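Local coordinates for ascorbate-specific PTS system EIIA component (PDB 2OQT), which probably relays phosphate as the IIA component of a phosphotransferase system that takes up ascorbate and phosphorylates it during transport across the membrane, at residues A[24-29]-A[88-93]; A[97-102]-A[128-133]; A[32-37]-A[103-108]. One frame throughout, in Å; residues are numbered along the deposited sequence.

Contact 1 (A[24-29]-A[88-93])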
# COMPACT_ATOMS: atom_id res chain seq x y z
N GLN A 24 -5.49 -12.43 1.83
CA GLN A 24 -6.73 -11.77 2.28
C GLN A 24 -6.59 -11.04 3.65
O GLN A 24 -7.03 -9.91 3.75
CB GLN A 24 -7.88 -12.76 2.29
CG GLN A 24 -8.27 -13.29 0.92
CD GLN A 24 -7.78 -14.71 0.63
OE1 GLN A 24 -8.42 -15.44 -0.13
NE2 GLN A 24 -6.66 -15.10 1.24
N GLU A 25 -5.97 -11.67 4.67
CA GLU A 25 -5.66 -11.04 5.98
C GLU A 25 -4.84 -9.78 5.79
O GLU A 25 -5.08 -8.75 6.42
CB GLU A 25 -4.84 -11.98 6.90
CG GLU A 25 -5.54 -12.59 8.14
CD GLU A 25 -6.05 -14.07 7.95
OE1 GLU A 25 -5.44 -15.01 8.54
OE2 GLU A 25 -7.07 -14.29 7.23
N ALA A 26 -3.86 -9.86 4.89
CA ALA A 26 -2.88 -8.78 4.69
C ALA A 26 -3.49 -7.57 3.98
O ALA A 26 -3.18 -6.41 4.26
CB ALA A 26 -1.71 -9.29 3.93
N VAL A 27 -4.38 -7.88 3.06
CA VAL A 27 -5.11 -6.84 2.36
C VAL A 27 -6.05 -6.13 3.34
O VAL A 27 -6.08 -4.91 3.36
CB VAL A 27 -5.79 -7.44 1.11
CG1 VAL A 27 -6.90 -6.57 0.61
CG2 VAL A 27 -4.75 -7.60 0.07
N ARG A 28 -6.80 -6.88 4.14
CA ARG A 28 -7.64 -6.28 5.16
C ARG A 28 -6.83 -5.31 6.01
O ARG A 28 -7.23 -4.16 6.22
CB ARG A 28 -8.25 -7.38 6.03
CG ARG A 28 -9.09 -6.91 7.20
CD ARG A 28 -9.75 -8.11 7.87
NE ARG A 28 -11.05 -8.43 7.26
CZ ARG A 28 -11.52 -9.67 7.10
NH1 ARG A 28 -10.78 -10.72 7.49
NH2 ARG A 28 -12.70 -9.86 6.52
N LEU A 29 -5.68 -5.77 6.50
CA LEU A 29 -4.83 -4.97 7.39
C LEU A 29 -4.29 -3.77 6.65
O LEU A 29 -3.99 -2.75 7.27
CB LEU A 29 -3.67 -5.82 7.96
CG LEU A 29 -3.94 -6.96 8.99
CD1 LEU A 29 -2.68 -7.80 9.13
CD2 LEU A 29 -4.45 -6.44 10.39
N LYS A 88 6.10 -11.38 8.78
CA LYS A 88 6.45 -12.54 7.95
C LYS A 88 5.75 -12.42 6.59
O LYS A 88 4.54 -12.18 6.55
CB LYS A 88 6.00 -13.83 8.67
CG LYS A 88 6.80 -15.09 8.38
CD LYS A 88 5.89 -16.36 8.46
CE LYS A 88 5.44 -16.73 9.91
NZ LYS A 88 4.64 -15.68 10.62
N PRO A 89 6.51 -12.60 5.50
CA PRO A 89 6.02 -12.57 4.11
C PRO A 89 4.75 -13.37 3.88
O PRO A 89 4.62 -14.48 4.34
CB PRO A 89 7.15 -13.21 3.32
CG PRO A 89 8.36 -12.92 4.09
CD PRO A 89 7.96 -12.84 5.56
N VAL A 90 3.81 -12.79 3.16
CA VAL A 90 2.56 -13.46 2.93
C VAL A 90 2.58 -13.84 1.44
O VAL A 90 3.23 -13.15 0.65
CB VAL A 90 1.37 -12.55 3.44
CG1 VAL A 90 0.81 -11.63 2.33
CG2 VAL A 90 0.29 -13.38 4.12
N THR A 91 1.94 -14.95 1.07
CA THR A 91 1.98 -15.45 -0.29
C THR A 91 0.65 -15.19 -1.02
O THR A 91 -0.41 -15.66 -0.61
CB THR A 91 2.31 -16.95 -0.34
OG1 THR A 91 3.43 -17.24 0.52
CG2 THR A 91 2.71 -17.36 -1.75
N PHE A 92 0.74 -14.43 -2.11
CA PHE A 92 -0.44 -14.10 -2.91
C PHE A 92 -0.78 -15.27 -3.87
O PHE A 92 0.03 -16.18 -4.06
CB PHE A 92 -0.24 -12.75 -3.62
CG PHE A 92 -0.71 -11.57 -2.80
CD1 PHE A 92 -1.88 -10.88 -3.14
CD2 PHE A 92 0.01 -11.15 -1.66
CE1 PHE A 92 -2.34 -9.79 -2.36
CE2 PHE A 92 -0.45 -10.10 -0.87
CZ PHE A 92 -1.63 -9.40 -1.22
N SER A 93 -1.97 -15.26 -4.43
CA SER A 93 -2.48 -16.40 -5.21
C SER A 93 -1.73 -16.72 -6.52
O SER A 93 -2.06 -17.71 -7.18
CB SER A 93 -3.99 -16.25 -5.51
OG SER A 93 -4.25 -15.17 -6.40
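Val27 brings CG2 to Phe92 by setting CG1 anti to its backbone N (chi1 161°), which leaves CG2 beside that N. The Phe92 ring ends nearer the helix than its CB direction suggests. The motif is helix 23-36 packed on a mixed sheet, here reaching its edge strand 89-91, in an alpha/beta domain of the PTS EIIA type 2 family. Helix 23-36 supplies Ala26 and Val27. Strand 89-91 supplies Val90, and Phe92 follows just after it. Ala26 points its CB at the strand and meets Val90 CG1 at 3.8 Å. This methyl-to-methyl touch lies where the two backbones are nearest, with Ala26 CA and Val90 CA 7.4 Å apart. No hydrogen bond crosses between the segments, and all four touching residues are buried. Val27 also packs on Tyr45 and Ile48, so it touches both helix 42-55 and the ring. The Phe92 ring meets Trp23 as well, with the planes at about 30°. Val27 and Phe92 cross at about a right angle. Val27 CG2 sits at the ring edge, near its plane, 3.8 Å from Phe92 CZ and 4.1 Å from Phe92 CE1.

Contact 2 (A[97-102]-A[128-133])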
# COMPACT_ATOMS: atom_id res chain seq x y z
N GLU A 97 5.50 -13.50 -2.95
CA GLU A 97 5.61 -13.28 -1.53
C GLU A 97 5.70 -11.79 -1.19
O GLU A 97 6.50 -11.04 -1.75
CB GLU A 97 6.84 -14.01 -0.96
CG GLU A 97 6.65 -15.52 -0.71
CD GLU A 97 7.57 -16.09 0.41
OE1 GLU A 97 8.26 -15.29 1.10
OE2 GLU A 97 7.57 -17.34 0.64
N VAL A 98 4.89 -11.34 -0.23
CA VAL A 98 4.78 -9.92 0.04
C VAL A 98 5.06 -9.58 1.51
O VAL A 98 4.57 -10.26 2.42
CB VAL A 98 3.40 -9.38 -0.43
CG1 VAL A 98 3.15 -7.94 0.05
CG2 VAL A 98 3.30 -9.47 -1.96
N SER A 99 5.85 -8.52 1.73
CA SER A 99 6.11 -8.12 3.10
C SER A 99 5.68 -6.71 3.31
O SER A 99 5.46 -6.29 4.46
CB SER A 99 7.59 -8.32 3.49
OG SER A 99 7.86 -9.72 3.69
N VAL A 100 5.56 -5.97 2.21
CA VAL A 100 5.11 -4.59 2.29
C VAL A 100 3.94 -4.25 1.36
O VAL A 100 4.04 -4.35 0.14
CB VAL A 100 6.29 -3.61 2.09
CG1 VAL A 100 5.84 -2.14 2.26
CG2 VAL A 100 7.44 -3.97 3.06
N LEU A 101 2.84 -3.81 1.96
CA LEU A 101 1.65 -3.37 1.22
C LEU A 101 1.44 -1.86 1.30
O LEU A 101 1.21 -1.28 2.40
CB LEU A 101 0.40 -4.10 1.72
CG LEU A 101 0.50 -5.63 1.52
CD1 LEU A 101 1.16 -6.32 2.73
CD2 LEU A 101 -0.86 -6.24 1.19
N LEU A 102 1.57 -1.23 0.13
CA LEU A 102 1.18 0.15 -0.10
C LEU A 102 -0.17 0.29 -0.84
O LEU A 102 -0.23 0.46 -2.05
CB LEU A 102 2.26 0.88 -0.89
CG LEU A 102 2.52 2.28 -0.37
CD1 LEU A 102 3.97 2.65 -0.58
CD2 LEU A 102 1.60 3.28 -1.01
N ASN A 128 18.12 -1.64 -1.06
CA ASN A 128 17.54 -2.48 -0.00
C ASN A 128 16.30 -1.85 0.66
O ASN A 128 16.30 -1.53 1.85
CB ASN A 128 18.63 -2.90 1.03
CG ASN A 128 18.52 -4.39 1.45
OD1 ASN A 128 18.24 -4.70 2.62
ND2 ASN A 128 18.73 -5.32 0.49
N ALA A 129 15.23 -1.67 -0.11
CA ALA A 129 14.06 -0.99 0.41
C ALA A 129 13.16 -1.87 1.31
O ALA A 129 12.83 -1.45 2.42
CB ALA A 129 13.25 -0.35 -0.70
N ILE A 130 12.78 -3.06 0.85
CA ILE A 130 11.75 -3.78 1.61
C ILE A 130 12.17 -4.16 3.04
O ILE A 130 11.40 -3.99 4.02
CB ILE A 130 10.97 -4.93 0.81
CG1 ILE A 130 11.46 -6.33 1.15
CG2 ILE A 130 10.93 -4.69 -0.71
CD1 ILE A 130 10.34 -7.31 1.39
N GLU A 131 13.42 -4.61 3.15
CA GLU A 131 14.06 -5.00 4.40
C GLU A 131 14.33 -3.76 5.25
O GLU A 131 14.03 -3.75 6.44
CB GLU A 131 15.36 -5.74 4.10
CG GLU A 131 15.38 -6.35 2.69
CD GLU A 131 15.47 -5.26 1.61
OE1 GLU A 131 15.59 -4.07 2.00
OE2 GLU A 131 15.43 -5.58 0.39
N ARG A 132 14.87 -2.71 4.65
CA ARG A 132 14.93 -1.43 5.34
C ARG A 132 13.56 -1.05 5.94
O ARG A 132 13.47 -0.65 7.11
CB ARG A 132 15.40 -0.34 4.40
CG ARG A 132 16.91 -0.15 4.33
CD ARG A 132 17.21 1.32 4.11
NE ARG A 132 17.32 1.70 2.70
CZ ARG A 132 17.32 2.97 2.26
NH1 ARG A 132 17.18 3.98 3.13
NH2 ARG A 132 17.45 3.23 0.96
N LEU A 133 12.51 -1.18 5.12
CA LEU A 133 11.13 -0.85 5.47
C LEU A 133 10.62 -1.76 6.58
O LEU A 133 9.93 -1.32 7.50
CB LEU A 133 10.22 -0.95 4.23
CG LEU A 133 9.56 0.19 3.42
CD1 LEU A 133 9.85 1.61 3.87
CD2 LEU A 133 9.83 0.05 1.93
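Ser99, Val100 and Ile130 meet where the chain of 97-102 turns a corner at Ser99, and the backbones come nearest at Val100 and Ile130, whose CA atoms are 6.7 Å apart. From that corner Ser99 and Val100 both point their CB atoms at the helix, as Ile130 and Leu133 point theirs back. Ile130 reaches out with its CD1 methyl, which stops 3.6 Å from Ser99 CB. The same Ile130 CD1 is 4.2 Å from Ser99 OG, so the methyl lies against the carbon of the serine more than against its hydroxyl. Val100 has CG1 anti to the backbone N (chi1 -176°), and this leaves CG2 to do the touching. Its nearest neighbour is Ile130 O, 4.1 Å from Val100 CG2. Val100 CG2 also lies 4.3 Å from Ile130 CB and 4.3 Å from Leu133 CB. It thus rests against residues one helical turn apart. The contact sets helix 129-134 on the central sheet of the EIIA domain. Strand 97-105 is hydrogen-bonded through Val100 to Gly64 and Ala66, and Val100 also packs on Leu83 of strand 80-86. Leu133 continues the apolar layer to Phe124 of helix 111-124. No hydrogen bond joins the two segments. The helix is therefore held to this strand by van der Waals contact, including the CB of a serine: the methyls Val100 CG2 and Ile130 CD1 rest on CH and CH2 groups.

Contact 3 (A[32-37]-A[103-108]); sequences QPLIDS and TLAATD
Leu34 carries the whole contact from the helix side, through one methyl. Its CD2 lies 3.8 Å from Thr103 CG2, and these two branched side chains slide past each other in opposite directions. Thr103 has CG2 anti to the backbone N (chi1 -49° for OG1), which places the methyl against Leu34. Its OG1 makes a weak hydrogen bond to Ala30 O, one turn before Leu34 in helix 23-36. The methyl of this threonine packs on the helix, and its hydroxyl adds only that weak bond. Ala105 takes a looser part, with its CB 4.5 Å from Leu34 CD2. The backbones stay well apart, and even the nearest CA atoms, Leu34 and Thr103, are 8.7 Å from each other. In the EIIA alpha/beta fold this joins the weakly bonded last turn of helix 23-36 to the end of strand 97-105, where the helix packs on the mixed sheet. Leu34 also lies on Ala80 and Ala82 of the neighbouring strand 80-86. Its side chain therefore spans two strands with small residues beneath it. The far side of the helix turn is different. Asp36 is exposed, and Gln32 NE2 gives Asp36 OD1 a weak hydrogen bond of 2.6 Å at 127°. Gln32 O takes two backbone bonds, from Ile35 N and Asp36 N. On the strand side the chain leaves the helix after Ala105, and Thr107 is exposed.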
# COMPACT_ATOMS: atom_id res chain seq x y z
N GLN A 32 -7.26 -1.19 6.31
CA GLN A 32 -7.77 -0.71 7.60
C GLN A 32 -7.36 0.72 7.90
O GLN A 32 -8.22 1.58 8.09
CB GLN A 32 -7.35 -1.67 8.71
CG GLN A 32 -7.95 -1.36 10.06
CD GLN A 32 -9.41 -1.03 9.94
OE1 GLN A 32 -10.23 -1.87 9.55
NE2 GLN A 32 -9.76 0.23 10.26
N PRO A 33 -6.06 1.03 7.87
CA PRO A 33 -5.67 2.41 8.25
C PRO A 33 -6.38 3.52 7.45
O PRO A 33 -6.23 4.71 7.79
CB PRO A 33 -4.17 2.45 7.95
CG PRO A 33 -3.74 1.06 8.04
CD PRO A 33 -4.89 0.23 7.50
N LEU A 34 -7.12 3.14 6.40
CA LEU A 34 -7.76 4.09 5.50
C LEU A 34 -9.23 4.17 5.78
O LEU A 34 -9.94 5.06 5.32
CB LEU A 34 -7.54 3.65 4.08
CG LEU A 34 -6.54 4.49 3.30
CD1 LEU A 34 -5.42 5.02 4.16
CD2 LEU A 34 -6.06 3.75 2.05
N ILE A 35 -9.68 3.14 6.46
CA ILE A 35 -11.00 3.14 7.04
C ILE A 35 -10.89 3.88 8.37
O ILE A 35 -11.65 4.76 8.60
CB ILE A 35 -11.52 1.70 7.21
CG1 ILE A 35 -11.85 1.15 5.82
CG2 ILE A 35 -12.76 1.72 8.13
CD1 ILE A 35 -11.76 -0.37 5.66
N ASP A 36 -9.89 3.57 9.20
CA ASP A 36 -9.52 4.43 10.34
C ASP A 36 -9.53 5.94 10.06
O ASP A 36 -9.99 6.70 10.90
CB ASP A 36 -8.15 4.04 10.94
CG ASP A 36 -8.14 2.61 11.57
OD1 ASP A 36 -9.22 2.10 12.02
OD2 ASP A 36 -7.04 2.00 11.63
N SER A 37 -9.02 6.39 8.91
CA SER A 37 -8.90 7.82 8.68
C SER A 37 -10.12 8.35 7.92
O SER A 37 -10.16 9.50 7.47
CB SER A 37 -7.61 8.11 7.95
OG SER A 37 -7.56 7.52 6.64
N THR A 103 -1.24 0.22 -0.07
CA THR A 103 -2.57 0.61 -0.51
C THR A 103 -2.71 1.98 -1.11
O THR A 103 -2.23 2.98 -0.58
CB THR A 103 -3.48 0.50 0.66
OG1 THR A 103 -3.21 -0.77 1.21
CG2 THR A 103 -4.95 0.60 0.25
N LEU A 104 -3.46 2.01 -2.19
CA LEU A 104 -3.69 3.21 -2.94
C LEU A 104 -5.17 3.39 -3.12
O LEU A 104 -5.83 2.46 -3.55
CB LEU A 104 -3.06 2.99 -4.31
CG LEU A 104 -3.23 3.98 -5.44
CD1 LEU A 104 -2.63 3.29 -6.64
CD2 LEU A 104 -4.62 4.25 -5.72
N ALA A 105 -5.72 4.55 -2.81
CA ALA A 105 -7.14 4.81 -3.12
C ALA A 105 -7.34 6.09 -3.89
O ALA A 105 -6.74 7.15 -3.59
CB ALA A 105 -8.03 4.80 -1.85
N ALA A 106 -8.20 6.01 -4.89
CA ALA A 106 -8.42 7.16 -5.73
C ALA A 106 -9.84 7.26 -6.19
O ALA A 106 -10.48 6.24 -6.47
CB ALA A 106 -7.46 7.13 -6.96
N THR A 107 -10.30 8.50 -6.28
CA THR A 107 -11.59 8.84 -6.89
C THR A 107 -11.50 9.00 -8.44
O THR A 107 -12.53 8.99 -9.11
CB THR A 107 -12.13 10.13 -6.32
OG1 THR A 107 -11.40 11.21 -6.89
CG2 THR A 107 -11.99 10.20 -4.78
N ASP A 108 -10.29 9.17 -9.00
CA ASP A 108 -10.10 9.16 -10.48
C ASP A 108 -9.11 8.11 -11.00
O ASP A 108 -7.95 8.10 -10.59
CB ASP A 108 -9.70 10.54 -11.02
CG ASP A 108 -9.70 10.59 -12.56
OD1 ASP A 108 -10.59 9.97 -13.19
OD2 ASP A 108 -8.81 11.24 -13.16

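How the contacts relate
All three contacts lie in one EIIA domain and on one mixed sheet. Contacts 1 and 3 share helix 23-36, with its earlier part over strand 89-91 and its weakly bonded last turn over strand 97-105. Their centres are about 17 Å apart. Contacts 2 and 3 share strand 97-105, with centres about 19 Å apart and on opposite sides of the chain's centre. Contacts 1 and 2, with centres about 13 Å apart, meet directly, for strands 89-91 and 97-105 are antiparallel neighbours. Contact 1 closes before contact 2 opens, while contact 3 crosses both along the chain. Helix 23-36 and the late helix 129-134 are thereby tied to the same sheet.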